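Local coordinates for endo-1,4-beta-xylanase (PDB 7AX7), which removes acetyl groups from acetylated xylan, using cobalt, through the CE4 esterase domain of a multidomain xylanase, at residues Lys4-Thr9 against Tyr177-Val182. Sequence-based numbering, arbitrary orientation.
Sequences KLIALT and YTFVTV
Lys4 begins the parallel pairing by offering its carbonyl to Thr178: Thr178 N reaches Lys4 O at 2.7 Å, almost in line with the C=O bond. A water joins Lys4 N to Thr178 OG1. Lysine suits this partly exposed place, its aliphatic CB 3.8 Å from CD1 of Tyr177 while its amine leads away. Leu5 turns to the sheet face it shares with Thr178, and its CD2 meets CG1 of Val180 at 4.0 Å; a branched apolar residue fits because Leu185 of helix 182-189 closes over both. Ile6 grips the second segment twice through its backbone, Ile6 N bonding to Thr178 O and Ile6 O accepting Val180 N, each at 2.9 Å. Branched and apolar, it fills a buried spot between Tyr177, Ala144 and Ile150; chi1 of -67° turns its CG1-CD1 arm toward the Tyr177 ring, though the modelled closeness of CG1 is doubtful. A serine replacing Tyr177 would probably open a gap beside Ile6 and leave its CD1 without this aromatic neighbour. Ala7 continues the register, its CA 3.4 Å from Val180 O, and its short CB lies near Ile149 and Val182. Beyond Ala7 the second chain leaves the sheet as a loop, and a water spans Leu8 N and Val180 O; the Leu8 side chain fits obliquely between Phe179 and Leu152. Thr9 serves both needs, its CG2 3.8 Å from CG2 of Val182 and its buried OG1 bonded to Ile150 O and Arg100. Thr181 N-caps helix 182-189. Parallel pairing of strands 4-11 and 177-179 belongs to the NodB (CE4) deacetylase fold, a distorted beta/alpha barrel, in which strand 4-11 leads directly to the cobalt ligand Asp12.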
loop_
_atom_site.group_PDB
_atom_site.type_symbol
_atom_site.label_atom_id
_atom_site.label_comp_id
_atom_site.label_asym_id
_atom_site.label_seq_id
_atom_site.Cartn_x
_atom_site.Cartn_y
_atom_site.Cartn_z
ATOM N N LYS A 4 9.455 7.983 15.442
ATOM C CA LYS A 4 8.146 8.356 14.912
ATOM C C LYS A 4 8.000 7.694 13.550
ATOM O O LYS A 4 8.756 8.009 12.627
ATOM C CB LYS A 4 8.006 9.877 14.783
ATOM C CG LYS A 4 8.163 10.629 16.078
ATOM C CD LYS A 4 8.242 12.133 15.855
ATOM C CE LYS A 4 8.358 12.880 17.190
ATOM N NZ LYS A 4 9.559 12.466 18.011
ATOM N N LEU A 5 7.047 6.770 13.431
ATOM C CA LEU A 5 6.976 5.880 12.282
ATOM C C LEU A 5 5.899 6.328 11.305
ATOM O O LEU A 5 4.799 6.716 11.714
ATOM C CB LEU A 5 6.699 4.441 12.725
ATOM C CG LEU A 5 7.679 3.838 13.734
ATOM C CD1 LEU A 5 7.352 2.361 13.963
ATOM C CD2 LEU A 5 9.137 4.023 13.273
ATOM N N ILE A 6 6.221 6.266 10.010
ATOM C CA ILE A 6 5.264 6.517 8.936
ATOM C C ILE A 6 5.349 5.373 7.936
ATOM O O ILE A 6 6.445 4.904 7.599
ATOM C CB ILE A 6 5.508 7.865 8.224
ATOM C CG1 ILE A 6 5.223 9.029 9.162
ATOM C CG2 ILE A 6 4.557 8.011 7.053
ATOM C CD1 ILE A 6 3.740 9.318 9.306
ATOM N N ALA A 7 4.197 4.928 7.458
ATOM C CA ALA A 7 4.122 3.837 6.490
ATOM C C ALA A 7 3.545 4.418 5.206
ATOM O O ALA A 7 2.322 4.573 5.088
ATOM C CB ALA A 7 3.279 2.679 7.024
ATOM N N LEU A 8 4.433 4.771 4.269
ATOM C CA LEU A 8 4.009 5.171 2.935
ATOM C C LEU A 8 3.571 3.939 2.156
ATOM O O LEU A 8 4.284 2.933 2.131
ATOM C CB LEU A 8 5.149 5.880 2.200
ATOM C CG LEU A 8 5.470 7.336 2.533
ATOM C CD1 LEU A 8 6.658 7.812 1.690
ATOM C CD2 LEU A 8 4.265 8.233 2.300
ATOM N N THR A 9 2.398 4.007 1.521
ATOM C CA THR A 9 1.843 2.836 0.855
ATOM C C THR A 9 1.246 3.242 -0.489
ATOM O O THR A 9 0.752 4.360 -0.661
ATOM C CB THR A 9 0.772 2.115 1.718
ATOM O OG1 THR A 9 -0.410 2.920 1.812
ATOM C CG2 THR A 9 1.299 1.841 3.118
ATOM N N TYR A 177 10.323 11.919 11.056
ATOM C CA TYR A 177 9.691 10.626 10.845
ATOM C C TYR A 177 10.667 9.626 10.241
ATOM O O TYR A 177 11.624 9.991 9.557
ATOM C CB TYR A 177 8.468 10.760 9.936
ATOM C CG TYR A 177 7.301 11.478 10.572
ATOM C CD1 TYR A 177 6.442 10.817 11.436
ATOM C CD2 TYR A 177 7.047 12.812 10.291
ATOM C CE1 TYR A 177 5.359 11.466 12.012
ATOM C CE2 TYR A 177 5.959 13.475 10.861
ATOM C CZ TYR A 177 5.119 12.797 11.718
ATOM O OH TYR A 177 4.041 13.454 12.285
ATOM N N THR A 178 10.414 8.353 10.518
ATOM C CA THR A 178 11.174 7.235 9.988
ATOM C C THR A 178 10.222 6.392 9.155
ATOM O O THR A 178 9.119 6.079 9.609
ATOM C CB THR A 178 11.783 6.404 11.119
ATOM O OG1 THR A 178 12.795 7.176 11.789
ATOM C CG2 THR A 178 12.391 5.115 10.569
ATOM N N PHE A 179 10.630 6.037 7.942
ATOM C CA PHE A 179 9.753 5.307 7.036
ATOM C C PHE A 179 9.887 3.808 7.260
ATOM O O PHE A 179 10.996 3.282 7.390
ATOM C CB PHE A 179 10.065 5.656 5.581
ATOM C CG PHE A 179 9.699 7.060 5.217
ATOM C CD1 PHE A 179 8.409 7.371 4.828
ATOM C CD2 PHE A 179 10.641 8.075 5.282
ATOM C CE1 PHE A 179 8.066 8.676 4.504
ATOM C CE2 PHE A 179 10.304 9.374 4.961
ATOM C CZ PHE A 179 9.023 9.677 4.569
ATOM N N VAL A 180 8.741 3.124 7.315
ATOM C CA VAL A 180 8.694 1.687 7.548
ATOM C C VAL A 180 7.660 1.065 6.620
ATOM O O VAL A 180 6.746 1.735 6.134
ATOM C CB VAL A 180 8.360 1.353 9.018
ATOM C CG1 VAL A 180 9.471 1.865 9.959
ATOM C CG2 VAL A 180 7.005 1.942 9.413
ATOM N N THR A 181 7.818 -0.237 6.374
ATOM C CA THR A 181 6.750 -1.001 5.747
ATOM C C THR A 181 5.625 -1.216 6.757
ATOM O O THR A 181 5.782 -0.979 7.958
ATOM C CB THR A 181 7.258 -2.354 5.240
ATOM O OG1 THR A 181 7.596 -3.193 6.359
ATOM C CG2 THR A 181 8.493 -2.186 4.337
ATOM N N VAL A 182 4.473 -1.673 6.259
ATOM C CA VAL A 182 3.351 -1.962 7.149
ATOM C C VAL A 182 3.716 -3.080 8.127
ATOM O O VAL A 182 3.447 -2.979 9.333
ATOM C CB VAL A 182 2.090 -2.287 6.328
ATOM C CG1 VAL A 182 0.913 -2.621 7.244
ATOM C CG2 VAL A 182 1.729 -1.097 5.430
HETATM O O HOH W 1 11.684 8.742 13.712
HETATM O O HOH W 2 4.919 1.263 4.078
HETATM O O HOH W 3 7.278 3.780 4.314
#